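Local coordinates for helicase-like protein (Bacteroides thetaiotaomicron, PDB 2AFC) that probably removes ADP-ribose from ADP-ribosylated thymidine in DNA by hydrolysis, as a macrodomain protein, at residues I21-N26 against V76-G81; A99-L104 against K140-T145; K44-A49 against V68-K73. All coordinates share one frame; numbering follows the deposited sequence.

Interaction 1: I21-N26 against V76-G81; sequences ITHICN and VANMIG
M79, a selenomethionine, lies obliquely over T22, its SE 3.8 Å from T22 CB and its CE wrapping past the same carbon. The two strands are parallel neighbours within the mixed sheet of a macrodomain, with I21, T22, H23 and I24 paired to V76, A77, N78 and M79. Backbone bonds run from A77 N to I21 O, from M79 N to H23 O (3.0 Å) and from C25 N to M79 O. H23 N to A77 O is a weak bond, at 3.3 Å. The two short strand segments are strongly twisted against each other, with 50° between their N-to-C directions.

T22, A77, I24 and M79 share one face of the sheet, where helix 97-113 packs through C103, L104 and V107. On the other face H23 and N78 run side by side, while N78 ND2 is bonded to Q66 OE1. Helices 35-42 and 45-56 cover this face. With CG1 anti to the carbonyl carbon (chi1 -58°) and a further bend at chi2, I80 turns its CD1 back to the first strand, 3.4 Å from C25 CB.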
ATOM      1  N   ILE A  21      -0.403  -3.983   6.451  1.00  5.95           N
ATOM      2  CA  ILE A  21       0.678  -3.222   5.852  1.00  6.70           C
ATOM      3  C   ILE A  21       0.262  -2.897   4.413  1.00  6.51           C
ATOM      4  O   ILE A  21       0.064  -3.794   3.593  1.00  6.21           O
ATOM      5  CB  ILE A  21       1.985  -4.048   5.863  1.00  6.77           C
ATOM      6  CG1 ILE A  21       2.381  -4.353   7.312  1.00  5.16           C
ATOM      7  CG2 ILE A  21       3.101  -3.285   5.154  1.00  4.89           C
ATOM      8  CD1 ILE A  21       1.617  -5.471   7.923  1.00 19.99           C
ATOM      9  N   THR A  22       0.120  -1.607   4.131  1.00  6.90           N
ATOM     10  CA  THR A  22      -0.279  -1.118   2.818  1.00  8.10           C
ATOM     11  C   THR A  22       0.891  -0.491   2.078  1.00  9.26           C
ATOM     12  O   THR A  22       1.675   0.244   2.671  1.00  6.21           O
ATOM     13  CB  THR A  22      -1.341  -0.002   2.929  1.00  7.80           C
ATOM     14  OG1 THR A  22      -0.784   1.101   3.656  1.00 10.76           O
ATOM     15  CG2 THR A  22      -2.583  -0.485   3.646  1.00  6.82           C
ATOM     16  N   HIS A  23       0.982  -0.763   0.777  1.00 11.66           N
ATOM     17  CA  HIS A  23       2.030  -0.191  -0.070  1.00 11.67           C
ATOM     18  C   HIS A  23       1.573  -0.194  -1.530  1.00 12.66           C
ATOM     19  O   HIS A  23       0.744  -1.011  -1.928  1.00 11.16           O
ATOM     20  CB  HIS A  23       3.337  -0.972   0.069  1.00 11.30           C
ATOM     21  CG  HIS A  23       3.369  -2.247  -0.712  1.00  8.90           C
ATOM     22  ND1 HIS A  23       2.689  -3.378  -0.321  1.00 10.08           N
ATOM     23  CD2 HIS A  23       4.020  -2.575  -1.853  1.00 10.09           C
ATOM     24  CE1 HIS A  23       2.920  -4.350  -1.185  1.00  9.91           C
ATOM     25  NE2 HIS A  23       3.725  -3.889  -2.126  1.00  8.15           N
ATOM     26  N   ILE A  24       2.136   0.713  -2.320  1.00 12.98           N
ATOM     27  CA  ILE A  24       1.776   0.871  -3.724  1.00 12.29           C
ATOM     28  C   ILE A  24       2.550   0.032  -4.728  1.00 12.71           C
ATOM     29  O   ILE A  24       3.752   0.195  -4.876  1.00 14.95           O
ATOM     30  CB  ILE A  24       1.943   2.336  -4.163  1.00 12.27           C
ATOM     31  CG1 ILE A  24       1.226   3.258  -3.188  1.00 11.13           C
ATOM     32  CG2 ILE A  24       1.387   2.536  -5.566  1.00 12.86           C
ATOM     33  CD1 ILE A  24       1.627   4.730  -3.278  1.00 19.99           C
ATOM     34  N   CYS A  25       1.841  -0.847  -5.431  1.00 12.42           N
ATOM     35  CA  CYS A  25       2.420  -1.691  -6.470  1.00  8.34           C
ATOM     36  C   CYS A  25       2.116  -1.009  -7.790  1.00  8.05           C
ATOM     37  O   CYS A  25       1.250  -0.137  -7.848  1.00  8.49           O
ATOM     38  CB  CYS A  25       1.766  -3.067  -6.479  1.00  5.23           C
ATOM     39  SG  CYS A  25       2.196  -4.125  -5.101  1.00  7.95           S
ATOM     40  N   ASN A  26       2.831  -1.385  -8.847  1.00  8.05           N
ATOM     41  CA  ASN A  26       2.587  -0.806 -10.165  1.00  9.86           C
ATOM     42  C   ASN A  26       1.705  -1.792 -10.924  1.00 10.53           C
ATOM     43  O   ASN A  26       1.497  -2.913 -10.462  1.00  7.57           O
ATOM     44  CB  ASN A  26       3.911  -0.606 -10.910  1.00 12.18           C
ATOM     45  CG  ASN A  26       4.726  -1.882 -10.994  1.00 14.86           C
ATOM     46  OD1 ASN A  26       4.337  -2.846 -11.660  1.00 15.23           O
ATOM     47  ND2 ASN A  26       5.862  -1.899 -10.306  1.00 18.47           N
ATOM     48  N   VAL A  76      -0.743  -8.140   4.407  1.00  6.79           N
ATOM     49  CA  VAL A  76      -0.054  -7.211   3.532  1.00  6.54           C
ATOM     50  C   VAL A  76      -1.108  -6.777   2.520  1.00  7.22           C
ATOM     51  O   VAL A  76      -1.885  -7.602   2.036  1.00  6.41           O
ATOM     52  CB  VAL A  76       1.111  -7.887   2.782  1.00  6.56           C
ATOM     53  CG1 VAL A  76       1.804  -6.880   1.901  1.00  3.56           C
ATOM     54  CG2 VAL A  76       2.094  -8.486   3.771  1.00  9.35           C
ATOM     55  N   ALA A  77      -1.140  -5.491   2.199  1.00  6.31           N
ATOM     56  CA  ALA A  77      -2.114  -4.979   1.246  1.00  6.37           C
ATOM     57  C   ALA A  77      -1.440  -4.475  -0.027  1.00  6.74           C
ATOM     58  O   ALA A  77      -0.877  -3.380  -0.039  1.00  6.55           O
ATOM     59  CB  ALA A  77      -2.940  -3.851   1.893  1.00  5.24           C
ATOM     60  N   ASN A  78      -1.490  -5.278  -1.091  1.00  9.48           N
ATOM     61  CA  ASN A  78      -0.895  -4.889  -2.380  1.00  9.49           C
ATOM     62  C   ASN A  78      -1.849  -3.929  -3.068  1.00  9.18           C
ATOM     63  O   ASN A  78      -2.903  -4.328  -3.547  1.00  9.94           O
ATOM     64  CB  ASN A  78      -0.652  -6.117  -3.268  1.00 10.23           C
ATOM     65  CG  ASN A  78       0.509  -6.978  -2.773  1.00 10.30           C
ATOM     66  OD1 ASN A  78       1.555  -6.458  -2.401  1.00 12.04           O
ATOM     67  ND2 ASN A  78       0.332  -8.292  -2.780  1.00  6.93           N
HETATM   68  N   MSE A  79      -1.482  -2.656  -3.108  1.00 10.37           N
HETATM   69  CA  MSE A  79      -2.353  -1.657  -3.706  1.00 10.25           C
HETATM   70  C   MSE A  79      -1.855  -1.164  -5.052  1.00 10.24           C
HETATM   71  O   MSE A  79      -0.786  -0.553  -5.143  1.00 10.11           O
HETATM   72  CB  MSE A  79      -2.510  -0.445  -2.781  1.00 10.12           C
HETATM   73  CG  MSE A  79      -2.657  -0.776  -1.308  1.00 14.78           C
HETATM   74 SE   MSE A  79      -3.240   0.750  -0.231  1.00 21.84          SE
HETATM   75  CE  MSE A  79      -1.665   1.800  -0.475  1.00 17.01           C
ATOM     76  N   ILE A  80      -2.648  -1.391  -6.091  1.00  8.12           N
ATOM     77  CA  ILE A  80      -2.255  -0.948  -7.421  1.00  8.35           C
ATOM     78  C   ILE A  80      -2.624   0.514  -7.645  1.00  7.86           C
ATOM     79  O   ILE A  80      -3.691   0.820  -8.187  1.00  8.16           O
ATOM     80  CB  ILE A  80      -2.910  -1.824  -8.514  1.00  8.08           C
ATOM     81  CG1 ILE A  80      -2.507  -3.287  -8.313  1.00  8.51           C
ATOM     82  CG2 ILE A  80      -2.451  -1.375  -9.886  1.00  9.07           C
ATOM     83  CD1 ILE A  80      -0.989  -3.636  -8.343  1.00 19.99           C
ATOM     84  N   GLY A  81      -1.734   1.415  -7.225  1.00  8.09           N
ATOM     85  CA  GLY A  81      -1.964   2.845  -7.391  1.00  6.49           C
ATOM     86  C   GLY A  81      -0.897   3.503  -8.248  1.00  8.00           C
ATOM     87  O   GLY A  81      -0.734   4.731  -8.264  1.00  7.42           O
TER

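Interaction 2: A99-L104 against K140-T145; sequences AVRQCL and KEELIT
R101 reaches across to both E141 and E142, and the three side chains form a salt-bridge network. NH2 of R101 meets OE1 of E141 at 2.8 Å, while NH1 of R101 lies 2.6 Å from OE2 of E142, which sits in the guanidinium plane at its edge. R101 NH1 also reaches E141 OE2 at 3.4 Å. The two salt bridges are close, but all three hydrogen bonds within the network are bent and weak. E141 engages both nitrogens with its carboxylate turned 48° from the guanidinium plane; E142 uses OE2 alone on NH1, its plane turned 79°. E141 arrives on an extended chain, whereas E142 folds at chi2 to bring OE2 to the guanidinium edge beside NH1. K105 is a long, weak second partner of E142 OE2. With an alanine here in place of R101, E141 and E142 would probably be left close together without the guanidinium that bridges them.

The helices that carry these groups, 97-113 and 132-144, flank one face of the macrodomain's central sheet and here run nearly parallel, their axes 13° apart and 9.6 Å at closest approach.

Apolar contacts lie on the inner side of the salt bridges. L104 CB rests 4.1 Å from E142 CB, and the methyls L104 CD2 and L143 CD1 approach to 4.2 Å. I138 and I139 also touch L104, and V150 of strand 150-154 backs L143, whose CD2 packs against L104 O at 3.8 Å.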
ATOM      1  N   ALA A  99      -6.473   6.423  -7.933  1.00  5.95           N
ATOM      2  CA  ALA A  99      -6.353   4.990  -7.726  1.00  5.33           C
ATOM      3  C   ALA A  99      -6.005   4.703  -6.277  1.00  6.33           C
ATOM      4  O   ALA A  99      -6.573   3.797  -5.667  1.00  5.01           O
ATOM      5  CB  ALA A  99      -5.283   4.423  -8.624  1.00  7.60           C
ATOM      6  N   VAL A 100      -5.066   5.468  -5.722  1.00  8.34           N
ATOM      7  CA  VAL A 100      -4.671   5.257  -4.329  1.00  9.89           C
ATOM      8  C   VAL A 100      -5.899   5.494  -3.449  1.00 10.11           C
ATOM      9  O   VAL A 100      -6.094   4.802  -2.439  1.00  8.66           O
ATOM     10  CB  VAL A 100      -3.521   6.211  -3.898  1.00 12.66           C
ATOM     11  CG1 VAL A 100      -3.221   6.034  -2.414  1.00 13.79           C
ATOM     12  CG2 VAL A 100      -2.262   5.919  -4.710  1.00 12.46           C
ATOM     13  N   ARG A 101      -6.729   6.457  -3.848  1.00 10.01           N
ATOM     14  CA  ARG A 101      -7.962   6.762  -3.124  1.00 13.11           C
ATOM     15  C   ARG A 101      -8.889   5.553  -3.102  1.00 13.28           C
ATOM     16  O   ARG A 101      -9.406   5.184  -2.049  1.00 11.45           O
ATOM     17  CB  ARG A 101      -8.695   7.931  -3.774  1.00 13.89           C
ATOM     18  CG  ARG A 101      -8.157   9.291  -3.377  1.00 18.29           C
ATOM     19  CD  ARG A 101      -8.893  10.411  -4.098  1.00 21.95           C
ATOM     20  NE  ARG A 101      -9.004  11.608  -3.271  1.00 23.76           N
ATOM     21  CZ  ARG A 101      -9.659  11.649  -2.116  1.00 24.01           C
ATOM     22  NH1 ARG A 101     -10.259  10.558  -1.662  1.00 24.06           N
ATOM     23  NH2 ARG A 101      -9.711  12.772  -1.414  1.00 26.54           N
ATOM     24  N   GLN A 102      -9.111   4.944  -4.264  1.00 13.70           N
ATOM     25  CA  GLN A 102      -9.981   3.775  -4.320  1.00 15.27           C
ATOM     26  C   GLN A 102      -9.364   2.705  -3.446  1.00 16.17           C
ATOM     27  O   GLN A 102     -10.035   2.130  -2.586  1.00 17.82           O
ATOM     28  CB  GLN A 102     -10.099   3.229  -5.742  1.00 15.25           C
ATOM     29  CG  GLN A 102     -10.791   4.131  -6.737  1.00 21.23           C
ATOM     30  CD  GLN A 102     -10.833   3.510  -8.125  1.00 25.09           C
ATOM     31  OE1 GLN A 102     -11.341   2.394  -8.306  1.00 23.92           O
ATOM     32  NE2 GLN A 102     -10.293   4.226  -9.110  1.00 25.94           N
ATOM     33  N   CYS A 103      -8.078   2.444  -3.675  1.00 15.14           N
ATOM     34  CA  CYS A 103      -7.352   1.436  -2.914  1.00 15.56           C
ATOM     35  C   CYS A 103      -7.552   1.591  -1.410  1.00 13.66           C
ATOM     36  O   CYS A 103      -7.965   0.646  -0.736  1.00 13.58           O
ATOM     37  CB  CYS A 103      -5.850   1.486  -3.245  1.00 16.55           C
ATOM     38  SG  CYS A 103      -5.389   0.850  -4.889  1.00 17.77           S
ATOM     39  N   LEU A 104      -7.267   2.786  -0.897  1.00 11.80           N
ATOM     40  CA  LEU A 104      -7.396   3.064   0.529  1.00 10.85           C
ATOM     41  C   LEU A 104      -8.843   2.948   0.974  1.00 11.58           C
ATOM     42  O   LEU A 104      -9.138   2.419   2.050  1.00 12.79           O
ATOM     43  CB  LEU A 104      -6.855   4.460   0.856  1.00  9.74           C
ATOM     44  CG  LEU A 104      -5.347   4.664   0.669  1.00  7.35           C
ATOM     45  CD1 LEU A 104      -4.991   6.095   0.965  1.00  7.92           C
ATOM     46  CD2 LEU A 104      -4.578   3.723   1.568  1.00  5.63           C
ATOM     47  N   LYS A 140      -5.873  10.972   5.052  1.00 17.10           N
ATOM     48  CA  LYS A 140      -6.737  11.684   5.968  1.00 19.46           C
ATOM     49  C   LYS A 140      -8.212  11.477   5.625  1.00 19.50           C
ATOM     50  O   LYS A 140      -8.980  10.967   6.446  1.00 19.78           O
ATOM     51  CB  LYS A 140      -6.369  13.168   5.907  1.00 22.28           C
ATOM     52  CG  LYS A 140      -6.997  14.071   6.946  1.00 28.06           C
ATOM     53  CD  LYS A 140      -6.605  15.516   6.642  1.00 30.71           C
ATOM     54  CE  LYS A 140      -7.334  16.523   7.516  1.00 32.34           C
ATOM     55  NZ  LYS A 140      -7.095  17.919   7.023  1.00 33.24           N
ATOM     56  N   GLU A 141      -8.597  11.851   4.406  1.00 18.74           N
ATOM     57  CA  GLU A 141      -9.986  11.732   3.974  1.00 18.38           C
ATOM     58  C   GLU A 141     -10.508  10.307   3.883  1.00 16.84           C
ATOM     59  O   GLU A 141     -11.699  10.074   4.060  1.00 16.08           O
ATOM     60  CB  GLU A 141     -10.198  12.416   2.616  1.00 18.89           C
ATOM     61  CG  GLU A 141     -11.679  12.562   2.252  1.00 22.26           C
ATOM     62  CD  GLU A 141     -11.931  13.007   0.814  1.00 26.62           C
ATOM     63  OE1 GLU A 141     -11.429  14.078   0.414  1.00 27.50           O
ATOM     64  OE2 GLU A 141     -12.648  12.284   0.078  1.00 29.68           O
ATOM     65  N   GLU A 142      -9.625   9.351   3.619  1.00 15.72           N
ATOM     66  CA  GLU A 142     -10.056   7.964   3.476  1.00 14.89           C
ATOM     67  C   GLU A 142      -9.877   7.051   4.688  1.00 15.96           C
ATOM     68  O   GLU A 142     -10.609   6.069   4.829  1.00 14.99           O
ATOM     69  CB  GLU A 142      -9.365   7.330   2.268  1.00 12.17           C
ATOM     70  CG  GLU A 142      -9.682   7.999   0.939  1.00 12.01           C
ATOM     71  CD  GLU A 142     -11.181   8.090   0.654  1.00 12.82           C
ATOM     72  OE1 GLU A 142     -11.934   7.152   0.995  1.00 13.84           O
ATOM     73  OE2 GLU A 142     -11.609   9.102   0.076  1.00 14.85           O
ATOM     74  N   LEU A 143      -8.921   7.361   5.561  1.00 15.85           N
ATOM     75  CA  LEU A 143      -8.688   6.517   6.729  1.00 16.99           C
ATOM     76  C   LEU A 143      -8.897   7.195   8.080  1.00 18.81           C
ATOM     77  O   LEU A 143      -9.635   6.692   8.921  1.00 21.69           O
ATOM     78  CB  LEU A 143      -7.278   5.918   6.673  1.00 14.81           C
ATOM     79  CG  LEU A 143      -6.922   5.073   5.443  1.00 11.73           C
ATOM     80  CD1 LEU A 143      -5.492   4.530   5.591  1.00  8.15           C
ATOM     81  CD2 LEU A 143      -7.919   3.921   5.301  1.00  7.53           C
ATOM     82  N   ILE A 144      -8.250   8.330   8.306  1.00 20.88           N
ATOM     83  CA  ILE A 144      -8.404   8.999   9.586  1.00 22.14           C
ATOM     84  C   ILE A 144      -9.849   9.422   9.799  1.00 23.70           C
ATOM     85  O   ILE A 144     -10.328   9.472  10.931  1.00 24.17           O
ATOM     86  CB  ILE A 144      -7.504  10.234   9.684  1.00 21.30           C
ATOM     87  CG1 ILE A 144      -6.051   9.839   9.405  1.00 19.39           C
ATOM     88  CG2 ILE A 144      -7.615  10.844  11.072  1.00 20.22           C
ATOM     89  CD1 ILE A 144      -5.392   8.788  10.347  1.00 19.99           C
ATOM     90  N   THR A 145     -10.542   9.713   8.704  1.00 25.49           N
ATOM     91  CA  THR A 145     -11.938  10.136   8.760  1.00 25.26           C
ATOM     92  C   THR A 145     -12.876   9.056   9.275  1.00 25.60           C
ATOM     93  O   THR A 145     -13.911   9.361   9.856  1.00 26.44           O
ATOM     94  CB  THR A 145     -12.419  10.584   7.383  1.00 25.01           C
ATOM     95  OG1 THR A 145     -11.852  11.864   7.086  1.00 26.32           O
ATOM     96  CG2 THR A 145     -13.930  10.683   7.351  1.00 24.82           C
TER

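Interaction 3: K44-A49 against V68-K73; sequences KMPEEA and VNVENK
M45, a selenomethionine near the start of its segment, touches strand 68-71 at both ends of its side chain. Its CB meets V68 CG1 at 3.9 Å. Farther out, the chain starts anti to the carbonyl carbon (chi1 -73°) and bends at chi3, so that CE lies alongside the strand backbone, 3.9 Å from both N69 O and V70 O. The contact there is between a methyl and two carbonyl oxygens.

P46 follows and turns its ring to V70. Its CG lies 3.6 Å from V70 CG1, with CD almost as near, and the two side chains cross at about a right angle. One methyl of the valine therefore covers one corner of the pyrrolidine ring.

One turn on from M45, A49 sets CB 3.7 Å from V68 CG2. V68 thus divides its branches, CG1 going to M45 and CG2 to A49, and so bridges two residues one helical turn apart. No hydrogen bond joins the two segments; van der Waals contact does the work.

Where the strand ends, V70 and E71 both face L74 in a classic beta bulge. The helix runs against the strand direction, 161° between axes and 9.0 Å apart at closest approach. It covers the outermost strand 65-71 of the macrodomain sheet, while P46 also reaches V76 on the adjoining strand 74-82, and V70 packs on W43 in the link from helix 35-42.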
ATOM      1  N   LYS A  44       7.638 -14.585   1.263  1.00 13.79           N
ATOM      2  CA  LYS A  44       7.645 -14.824  -0.171  1.00 16.29           C
ATOM      3  C   LYS A  44       6.239 -14.661  -0.755  1.00 16.16           C
ATOM      4  O   LYS A  44       6.097 -14.397  -1.946  1.00 16.65           O
ATOM      5  CB  LYS A  44       8.184 -16.228  -0.487  1.00 16.47           C
ATOM      6  CG  LYS A  44       7.425 -17.382   0.165  1.00 19.28           C
ATOM      7  CD  LYS A  44       6.173 -17.789  -0.617  1.00 18.08           C
ATOM      8  CE  LYS A  44       5.529 -19.044  -0.013  1.00 15.77           C
ATOM      9  NZ  LYS A  44       4.324 -19.498  -0.773  1.00 15.56           N
HETATM   10  N   MSE A  45       5.216 -14.786   0.093  1.00 16.92           N
HETATM   11  CA  MSE A  45       3.810 -14.691  -0.331  1.00 16.66           C
HETATM   12  C   MSE A  45       3.345 -13.419  -1.028  1.00 14.33           C
HETATM   13  O   MSE A  45       2.726 -13.489  -2.084  1.00 14.00           O
HETATM   14  CB  MSE A  45       2.883 -14.977   0.846  1.00 18.80           C
HETATM   15  CG  MSE A  45       2.849 -16.434   1.224  1.00 23.60           C
HETATM   16 SE   MSE A  45       1.400 -16.798   2.420  1.00 33.36          SE
HETATM   17  CE  MSE A  45       2.395 -16.949   4.090  1.00 33.31           C
ATOM     18  N   PRO A  46       3.614 -12.238  -0.444  1.00 12.08           N
ATOM     19  CA  PRO A  46       3.160 -11.030  -1.136  1.00 10.58           C
ATOM     20  C   PRO A  46       3.635 -10.956  -2.587  1.00 10.22           C
ATOM     21  O   PRO A  46       2.839 -10.720  -3.495  1.00 10.42           O
ATOM     22  CB  PRO A  46       3.728  -9.916  -0.276  1.00  6.43           C
ATOM     23  CG  PRO A  46       3.604 -10.484   1.083  1.00  7.34           C
ATOM     24  CD  PRO A  46       4.102 -11.909   0.905  1.00 11.36           C
ATOM     25  N   GLU A  47       4.932 -11.166  -2.799  1.00 10.20           N
ATOM     26  CA  GLU A  47       5.506 -11.116  -4.147  1.00  9.60           C
ATOM     27  C   GLU A  47       4.842 -12.133  -5.078  1.00  7.67           C
ATOM     28  O   GLU A  47       4.513 -11.826  -6.219  1.00  4.26           O
ATOM     29  CB  GLU A  47       7.018 -11.392  -4.095  1.00 10.02           C
ATOM     30  CG  GLU A  47       7.721 -11.245  -5.437  1.00  9.39           C
ATOM     31  CD  GLU A  47       9.218 -11.478  -5.347  1.00 12.17           C
ATOM     32  OE1 GLU A  47       9.813 -11.137  -4.295  1.00 10.01           O
ATOM     33  OE2 GLU A  47       9.805 -11.988  -6.333  1.00 12.02           O
ATOM     34  N   GLU A  48       4.655 -13.345  -4.572  1.00  7.87           N
ATOM     35  CA  GLU A  48       4.050 -14.416  -5.341  1.00 11.04           C
ATOM     36  C   GLU A  48       2.578 -14.123  -5.645  1.00 12.53           C
ATOM     37  O   GLU A  48       2.114 -14.344  -6.767  1.00 14.34           O
ATOM     38  CB  GLU A  48       4.196 -15.741  -4.587  1.00 10.03           C
ATOM     39  CG  GLU A  48       3.759 -16.942  -5.390  1.00 13.25           C
ATOM     40  CD  GLU A  48       4.485 -17.052  -6.723  1.00 13.60           C
ATOM     41  OE1 GLU A  48       4.051 -17.870  -7.560  1.00 14.64           O
ATOM     42  OE2 GLU A  48       5.490 -16.330  -6.935  1.00 14.52           O
ATOM     43  N   ALA A  49       1.849 -13.618  -4.654  1.00 11.95           N
ATOM     44  CA  ALA A  49       0.447 -13.286  -4.851  1.00 12.03           C
ATOM     45  C   ALA A  49       0.312 -12.211  -5.924  1.00 13.81           C
ATOM     46  O   ALA A  49      -0.546 -12.300  -6.804  1.00 15.41           O
ATOM     47  CB  ALA A  49      -0.163 -12.787  -3.559  1.00 11.76           C
ATOM     48  N   VAL A  68      -3.068 -10.298   1.501  1.00  7.06           N
ATOM     49  CA  VAL A  68      -2.326 -11.527   1.743  1.00  8.71           C
ATOM     50  C   VAL A  68      -2.057 -11.696   3.236  1.00  9.75           C
ATOM     51  O   VAL A  68      -1.441 -10.843   3.873  1.00 10.53           O
ATOM     52  CB  VAL A  68      -0.981 -11.513   0.979  1.00  7.64           C
ATOM     53  CG1 VAL A  68      -0.363 -12.887   0.976  1.00  5.80           C
ATOM     54  CG2 VAL A  68      -1.199 -11.018  -0.434  1.00  9.28           C
ATOM     55  N   ASN A  69      -2.544 -12.798   3.785  1.00 11.27           N
ATOM     56  CA  ASN A  69      -2.369 -13.117   5.195  1.00 14.18           C
ATOM     57  C   ASN A  69      -0.993 -13.772   5.358  1.00 15.53           C
ATOM     58  O   ASN A  69      -0.846 -14.980   5.161  1.00 16.01           O
ATOM     59  CB  ASN A  69      -3.469 -14.098   5.624  1.00 12.51           C
ATOM     60  CG  ASN A  69      -3.467 -14.375   7.111  1.00 12.00           C
ATOM     61  OD1 ASN A  69      -3.991 -15.392   7.551  1.00 12.68           O
ATOM     62  ND2 ASN A  69      -2.895 -13.467   7.895  1.00 12.21           N
ATOM     63  N   VAL A  70       0.016 -12.984   5.709  1.00 17.13           N
ATOM     64  CA  VAL A  70       1.357 -13.538   5.858  1.00 20.28           C
ATOM     65  C   VAL A  70       1.626 -14.089   7.252  1.00 23.00           C
ATOM     66  O   VAL A  70       2.495 -14.941   7.431  1.00 23.22           O
ATOM     67  CB  VAL A  70       2.437 -12.498   5.529  1.00 18.92           C
ATOM     68  CG1 VAL A  70       2.223 -11.958   4.121  1.00 19.62           C
ATOM     69  CG2 VAL A  70       2.406 -11.387   6.547  1.00 19.56           C
ATOM     70  N   GLU A  71       0.882 -13.617   8.244  1.00 24.93           N
ATOM     71  CA  GLU A  71       1.091 -14.111   9.591  1.00 26.42           C
ATOM     72  C   GLU A  71      -0.122 -13.903  10.478  1.00 26.23           C
ATOM     73  O   GLU A  71      -1.066 -13.214  10.097  1.00 26.73           O
ATOM     74  CB  GLU A  71       2.315 -13.426  10.182  1.00 30.43           C
ATOM     75  CG  GLU A  71       3.027 -14.229  11.243  1.00 34.52           C
ATOM     76  CD  GLU A  71       4.464 -13.798  11.374  1.00 37.18           C
ATOM     77  OE1 GLU A  71       5.183 -14.325  12.255  1.00 39.67           O
ATOM     78  OE2 GLU A  71       4.870 -12.926  10.577  1.00 38.27           O
ATOM     79  N   ASN A  72      -0.093 -14.505  11.664  1.00 26.78           N
ATOM     80  CA  ASN A  72      -1.203 -14.394  12.607  1.00 26.62           C
ATOM     81  C   ASN A  72      -1.565 -12.937  12.880  1.00 25.76           C
ATOM     82  O   ASN A  72      -0.764 -12.182  13.423  1.00 26.08           O
ATOM     83  CB  ASN A  72      -0.852 -15.094  13.919  1.00 28.10           C
ATOM     84  CG  ASN A  72      -1.997 -15.076  14.920  1.00 30.58           C
ATOM     85  OD1 ASN A  72      -3.122 -15.471  14.604  1.00 32.25           O
ATOM     86  ND2 ASN A  72      -1.710 -14.627  16.139  1.00 31.43           N
ATOM     87  N   LYS A  73      -2.776 -12.548  12.491  1.00 24.09           N
ATOM     88  CA  LYS A  73      -3.252 -11.185  12.693  1.00 22.86           C
ATOM     89  C   LYS A  73      -2.414 -10.186  11.917  1.00 20.47           C
ATOM     90  O   LYS A  73      -2.246  -9.043  12.343  1.00 21.46           O
ATOM     91  CB  LYS A  73      -3.225 -10.827  14.184  1.00 23.37           C
ATOM     92  CG  LYS A  73      -4.217 -11.607  15.030  1.00 25.10           C
ATOM     93  CD  LYS A  73      -4.157 -11.205  16.500  1.00 24.50           C
ATOM     94  CE  LYS A  73      -5.369 -11.742  17.256  1.00 25.84           C
ATOM     95  NZ  LYS A  73      -5.502 -13.226  17.158  1.00 25.74           N
TER

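All three contacts belong to one macrodomain and together give a section through its helix-sheet-helix layers. Interaction 1 is the middle layer, about 3 Å from the centre of the chain. Interaction 2, about 13 Å from it between centres, lies on one face. Interaction 3, about 12 Å from interaction 1 between centres, lies on the opposite side and shares its sheet, V76 N being a probable hydrogen-bond donor to V68 O at 2.8 Å. Along the chain, 44-49 and 68-73 both fall between the strands of interaction 1, and interaction 2 follows. Interactions 2 and 3, centres about 22 Å apart, do not touch; strand 74-82 meets both, M79 packing on C103 and L104, V76 on P46 and V70.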